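Local coordinates for esterase (uncultured bacterium FLS12, PDB 4RGY), which hydrolyses ester bonds as a low-temperature-active alkaline esterase belonging to the alpha/beta-hydrolase clan, at residues 7-12 with 18-23; 77-82 with 101-106. All coordinates share one frame; numbering follows the deposited sequence.

Interaction 1 (7-12 with 18-23); sequences CDFFSD and TSMTVI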
loop_
_atom_site.group_PDB
_atom_site.type_symbol
_atom_site.label_atom_id
_atom_site.label_comp_id
_atom_site.label_asym_id
_atom_site.label_seq_id
_atom_site.Cartn_x
_atom_site.Cartn_y
_atom_site.Cartn_z
ATOM N N CYS A 7 7.374 -0.787 1.561
ATOM C CA CYS A 7 8.224 -0.048 2.482
ATOM C C CYS A 7 8.431 1.362 1.988
ATOM O O CYS A 7 8.979 1.566 0.897
ATOM C CB CYS A 7 9.600 -0.724 2.567
ATOM S SG CYS A 7 9.578 -2.537 2.711
ATOM N N ASP A 8 8.019 2.338 2.787
ATOM C CA ASP A 8 8.239 3.741 2.476
ATOM C C ASP A 8 9.265 4.285 3.460
ATOM O O ASP A 8 8.981 4.436 4.652
ATOM C CB ASP A 8 6.930 4.518 2.559
ATOM C CG ASP A 8 5.893 3.989 1.609
ATOM O OD1 ASP A 8 6.254 3.711 0.452
ATOM O OD2 ASP A 8 4.725 3.825 2.022
ATOM N N PHE A 9 10.457 4.592 2.952
ATOM C CA PHE A 9 11.603 4.894 3.797
ATOM C C PHE A 9 12.370 6.073 3.219
ATOM O O PHE A 9 12.105 6.511 2.102
ATOM C CB PHE A 9 12.531 3.672 3.885
ATOM C CG PHE A 9 13.137 3.286 2.564
ATOM C CD1 PHE A 9 12.452 2.459 1.683
ATOM C CD2 PHE A 9 14.388 3.759 2.195
ATOM C CE1 PHE A 9 13.006 2.119 0.453
ATOM C CE2 PHE A 9 14.949 3.423 0.968
ATOM C CZ PHE A 9 14.250 2.602 0.099
ATOM N N PHE A 10 13.330 6.582 3.979
ATOM C CA PHE A 10 14.115 7.716 3.522
ATOM C C PHE A 10 15.496 7.296 3.064
ATOM O O PHE A 10 16.200 6.567 3.776
ATOM C CB PHE A 10 14.244 8.778 4.629
ATOM C CG PHE A 10 14.846 10.068 4.144
ATOM C CD1 PHE A 10 14.060 10.990 3.475
ATOM C CD2 PHE A 10 16.190 10.349 4.344
ATOM C CE1 PHE A 10 14.596 12.174 3.010
ATOM C CE2 PHE A 10 16.738 11.537 3.885
ATOM C CZ PHE A 10 15.932 12.454 3.223
ATOM N N SER A 11 15.889 7.762 1.881
ATOM C CA SER A 11 17.247 7.552 1.403
ATOM C C SER A 11 18.092 8.795 1.653
ATOM O O SER A 11 17.837 9.864 1.085
ATOM C CB SER A 11 17.273 7.211 -0.087
ATOM O OG SER A 11 18.606 7.298 -0.567
ATOM N N ASP A 12 19.095 8.650 2.512
ATOM C CA ASP A 12 20.058 9.710 2.769
ATOM C C ASP A 12 20.924 10.002 1.542
ATOM O O ASP A 12 21.250 11.153 1.261
ATOM C CB ASP A 12 20.937 9.329 3.963
ATOM C CG ASP A 12 20.227 9.524 5.290
ATOM O OD1 ASP A 12 19.814 10.670 5.572
ATOM O OD2 ASP A 12 20.066 8.535 6.041
ATOM N N THR A 18 11.349 7.427 -0.510
ATOM C CA THR A 18 11.102 6.551 -1.640
ATOM C C THR A 18 10.532 5.228 -1.131
ATOM O O THR A 18 10.161 5.118 0.041
ATOM C CB THR A 18 12.399 6.414 -2.486
ATOM O OG1 THR A 18 12.131 5.680 -3.688
ATOM C CG2 THR A 18 13.486 5.731 -1.669
ATOM N N SER A 19 10.419 4.241 -2.014
ATOM C CA SER A 19 9.733 3.008 -1.672
ATOM C C SER A 19 10.435 1.792 -2.236
ATOM O O SER A 19 11.145 1.894 -3.232
ATOM C CB SER A 19 8.309 3.037 -2.225
ATOM O OG SER A 19 7.602 4.138 -1.692
ATOM N N MET A 20 10.232 0.645 -1.600
ATOM C CA MET A 20 10.626 -0.637 -2.178
ATOM C C MET A 20 9.607 -1.696 -1.786
ATOM O O MET A 20 8.838 -1.525 -0.829
ATOM C CB MET A 20 12.017 -1.059 -1.701
ATOM C CG MET A 20 12.101 -1.362 -0.218
ATOM S SD MET A 20 13.769 -1.895 0.193
ATOM C CE MET A 20 13.742 -1.717 1.973
ATOM N N THR A 21 9.590 -2.798 -2.535
ATOM C CA THR A 21 8.755 -3.944 -2.202
ATOM C C THR A 21 9.673 -5.072 -1.780
ATOM O O THR A 21 10.670 -5.334 -2.450
ATOM C CB THR A 21 7.965 -4.404 -3.432
ATOM O OG1 THR A 21 7.191 -3.303 -3.931
ATOM C CG2 THR A 21 7.053 -5.566 -3.093
ATOM N N VAL A 22 9.353 -5.724 -0.669
ATOM C CA VAL A 22 10.156 -6.836 -0.176
ATOM C C VAL A 22 9.257 -8.037 0.071
ATOM O O VAL A 22 8.170 -7.908 0.638
ATOM C CB VAL A 22 10.899 -6.450 1.130
ATOM C CG1 VAL A 22 11.552 -7.661 1.773
ATOM C CG2 VAL A 22 11.937 -5.363 0.850
ATOM N N ILE A 23 9.700 -9.216 -0.361
ATOM C CA ILE A 23 9.013 -10.429 0.060
ATOM C C ILE A 23 9.952 -11.300 0.884
ATOM O O ILE A 23 11.121 -11.479 0.528
ATOM C CB ILE A 23 8.382 -11.205 -1.104
ATOM C CG1 ILE A 23 9.354 -11.374 -2.250
ATOM C CG2 ILE A 23 7.139 -10.486 -1.609
ATOM C CD1 ILE A 23 8.757 -12.151 -3.423
#

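Interaction 2 (77-82 with 101-106); sequences VMPAVH and EELPAL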
loop_
_atom_site.group_PDB
_atom_site.type_symbol
_atom_site.label_atom_id
_atom_site.label_comp_id
_atom_site.label_asym_id
_atom_site.label_seq_id
_atom_site.Cartn_x
_atom_site.Cartn_y
_atom_site.Cartn_z
ATOM N N VAL A 77 14.185 -8.419 -2.802
ATOM C CA VAL A 77 14.128 -6.979 -2.560
ATOM C C VAL A 77 14.026 -6.269 -3.898
ATOM O O VAL A 77 14.904 -6.420 -4.745
ATOM C CB VAL A 77 15.382 -6.481 -1.797
ATOM C CG1 VAL A 77 15.388 -4.953 -1.678
ATOM C CG2 VAL A 77 15.452 -7.121 -0.405
ATOM N N MET A 78 12.961 -5.491 -4.075
ATOM C CA MET A 78 12.646 -4.830 -5.333
ATOM C C MET A 78 12.573 -3.324 -5.104
ATOM O O MET A 78 11.554 -2.795 -4.661
ATOM C CB MET A 78 11.316 -5.365 -5.875
ATOM C CG MET A 78 11.429 -6.797 -6.395
ATOM S SD MET A 78 9.895 -7.745 -6.353
ATOM C CE MET A 78 9.696 -8.039 -4.588
ATOM N N PRO A 79 13.664 -2.622 -5.413
ATOM C CA PRO A 79 13.707 -1.181 -5.155
ATOM C C PRO A 79 13.392 -0.354 -6.394
ATOM O O PRO A 79 13.141 -0.935 -7.450
ATOM C CB PRO A 79 15.154 -0.970 -4.795
ATOM C CG PRO A 79 15.900 -1.956 -5.663
ATOM C CD PRO A 79 14.983 -3.154 -5.803
ATOM N N ALA A 80 13.373 0.969 -6.237
ATOM C CA ALA A 80 13.082 1.902 -7.325
ATOM C C ALA A 80 14.274 2.808 -7.576
ATOM O O ALA A 80 14.871 3.331 -6.626
ATOM C CB ALA A 80 11.860 2.734 -6.977
ATOM N N VAL A 81 14.623 3.012 -8.846
ATOM C CA VAL A 81 15.710 3.931 -9.184
ATOM C C VAL A 81 15.345 4.940 -10.266
ATOM O O VAL A 81 16.237 5.556 -10.871
ATOM C CB VAL A 81 16.998 3.196 -9.610
ATOM C CG1 VAL A 81 17.455 2.262 -8.497
ATOM C CG2 VAL A 81 16.775 2.428 -10.918
ATOM N N HIS A 82 14.048 5.102 -10.515
ATOM C CA HIS A 82 13.578 6.067 -11.508
ATOM C C HIS A 82 14.239 5.811 -12.867
ATOM O O HIS A 82 14.468 4.650 -13.209
ATOM C CB HIS A 82 13.762 7.484 -10.968
ATOM C CG HIS A 82 13.140 7.658 -9.620
ATOM N ND1 HIS A 82 13.785 8.274 -8.569
ATOM C CD2 HIS A 82 11.948 7.235 -9.134
ATOM C CE1 HIS A 82 13.006 8.244 -7.503
ATOM N NE2 HIS A 82 11.887 7.618 -7.819
ATOM N N GLU A 101 25.256 0.578 -2.253
ATOM C CA GLU A 101 25.677 0.763 -0.866
ATOM C C GLU A 101 24.497 0.907 0.096
ATOM O O GLU A 101 24.286 0.066 0.976
ATOM C CB GLU A 101 26.612 1.972 -0.739
ATOM C CG GLU A 101 27.849 1.936 -1.641
ATOM C CD GLU A 101 28.881 0.924 -1.187
ATOM O OE1 GLU A 101 28.805 0.477 -0.023
ATOM O OE2 GLU A 101 29.768 0.575 -1.995
ATOM N N GLU A 102 23.728 1.981 -0.061
ATOM C CA GLU A 102 22.699 2.301 0.920
ATOM C C GLU A 102 21.524 1.335 0.927
ATOM O O GLU A 102 21.049 0.918 1.987
ATOM C CB GLU A 102 22.182 3.721 0.737
ATOM C CG GLU A 102 21.369 4.182 1.937
ATOM C CD GLU A 102 20.676 5.501 1.718
ATOM O OE1 GLU A 102 20.303 5.802 0.570
ATOM O OE2 GLU A 102 20.490 6.235 2.710
ATOM N N LEU A 103 21.034 0.991 -0.253
ATOM C CA LEU A 103 19.839 0.167 -0.337
ATOM C C LEU A 103 20.016 -1.215 0.286
ATOM O O LEU A 103 19.174 -1.622 1.086
ATOM C CB LEU A 103 19.363 0.071 -1.779
ATOM C CG LEU A 103 18.025 -0.585 -2.052
ATOM C CD1 LEU A 103 17.709 0.008 -3.306
ATOM C CD2 LEU A 103 18.109 -2.079 -2.220
ATOM N N PRO A 104 21.102 -1.940 -0.051
ATOM C CA PRO A 104 21.285 -3.230 0.619
ATOM C C PRO A 104 21.446 -3.072 2.131
ATOM O O PRO A 104 20.921 -3.891 2.890
ATOM C CB PRO A 104 22.565 -3.781 -0.014
ATOM C CG PRO A 104 22.675 -3.071 -1.320
ATOM C CD PRO A 104 22.131 -1.709 -1.085
ATOM N N ALA A 105 22.141 -2.026 2.570
ATOM C CA ALA A 105 22.287 -1.778 4.001
ATOM C C ALA A 105 20.938 -1.542 4.665
ATOM O O ALA A 105 20.669 -2.073 5.744
ATOM C CB ALA A 105 23.225 -0.601 4.264
ATOM N N LEU A 106 20.087 -0.740 4.028
ATOM C CA LEU A 106 18.771 -0.455 4.593
ATOM C C LEU A 106 17.910 -1.712 4.647
ATOM O O LEU A 106 17.246 -1.990 5.647
ATOM C CB LEU A 106 18.063 0.635 3.788
ATOM C CG LEU A 106 18.602 2.057 3.974
ATOM C CD1 LEU A 106 18.004 2.994 2.942
ATOM C CD2 LEU A 106 18.338 2.583 5.382
#

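Interaction 1 (7-12 with 18-23)
Phe9 and Thr18 face each other as a hydrogen-bonded pair in an antiparallel beta hairpin, and their contact illustrates how a two-stranded hairpin can have one greasy face and one polar face. Thr18 N gives a nearly straight bond to Phe9 O at 2.9 Å (N-H...O 173°), and Phe9 N returns one to Thr18 O. Two residues along, Cys7 and Met20 repeat the reciprocal pattern. Between them lies the non-hydrogen-bonded pair Asp8 and Ser19, flanked by CA-H...O contacts: Ser19 CA to Cys7 O at 3.0 Å, and Asp8 CA to Thr18 O.

The packing is tight on the face carrying Cys7, Phe9, Thr18 and Met20. With CG set between its backbone N and carbonyl carbon (chi1 64°), the Phe9 ring lies alongside Thr18, whose CG2 makes an off-centre CH-pi contact 4.1 Å from the ring centroid. Met20 crosses the phenyl group at about a right angle: its CG comes within 3.7 Å of Phe9 CE1, while SD makes an oblique Met-aromatic contact. The same CG also rests against Cys7 CB, 3.8 Å away.

The face of Asp8 and Ser19 has fewer contacts between the two strands. Here Ser19 OG donates to Asp8 OD1 at 2.6 Å, meeting the oxygen nearly along its C-O bond, which ties the carboxylate back to the partner strand. Asp8 is partly exposed, although Arg61 of the third subunit packs on it; Ser19 is buried.

Around the hairpin, helix 95-110 covers the apolar face, with Leu106 and Phe110 against Phe9. Strand 16-25 bonds onward to strand 75-79, whereas Cys7 and Asp8 pair antiparallel with a strand of the second subunit, so that the sheet continues across the interface.

Interaction 2 (77-82 with 101-106)
A beta-alpha-beta crossover of the alpha/beta-hydrolase fold packs its helix on its first strand here, where Leu103 of helix 95-110 lies against Val77 and Pro79 of strand 75-79. The chain leaves this strand, runs through the helix and re-enters the sheet as the parallel strand 120-125, one position beyond strand 45-49. In such a crossover the helix packs on one face of the sheet through apolar side chains; between these two segments Leu103 makes all the contacts on the helix side.

Leu103 reaches toward the strand with CG anti to its backbone N (chi1 -172°), which carries both methyl branches away from the helix. Its side chain crosses the Pro79 ring at about a right angle, CG standing 4.0 Å from Pro79 CB. The spacing from CD1 to the proline is too short to be reliable in the model, but CD2 lies a comfortable 4.1 Å from Pro79 CG. Were the isobutyl group cut back to the methyl of an alanine here, a gap would probably open between helix and sheet, and Val77 CG1 and the Pro79 ring would lose this contact, though other apolar neighbours remain.

Other residues enlarge this core: Phe47 of strand 45-49 and Phe98 of the same helix also touch Leu103, and Ile99 packs on Pro79. The helix is kinked at Pro104, whose nitrogen makes no bond to the preceding turn, immediately after the leucine. On the strand side, the Val77 and Leu103 side chains run antiparallel alongside one another, with Val77 CG1 4.0 Å from Leu103 CD2.

From the N terminus, interaction 1 comes first, closing the short turn between strands 2-11 and 16-25 at the margin of this chain's own sheet. Interaction 2 opens only after it is complete and closes the longer excursion from strand 75-79 to helix 95-110, so the two stand in series and neither nests nor crosses. They nevertheless meet in space, with centres about 7 Å apart. Strands 16-25 and 75-79 are sheet neighbours, while Glu102 reaches from the helix to the end of the hairpin, its OE1 2.5 Å from Ser11 OG in a probable hydrogen bond. Together they join hairpin, central sheet and covering helix.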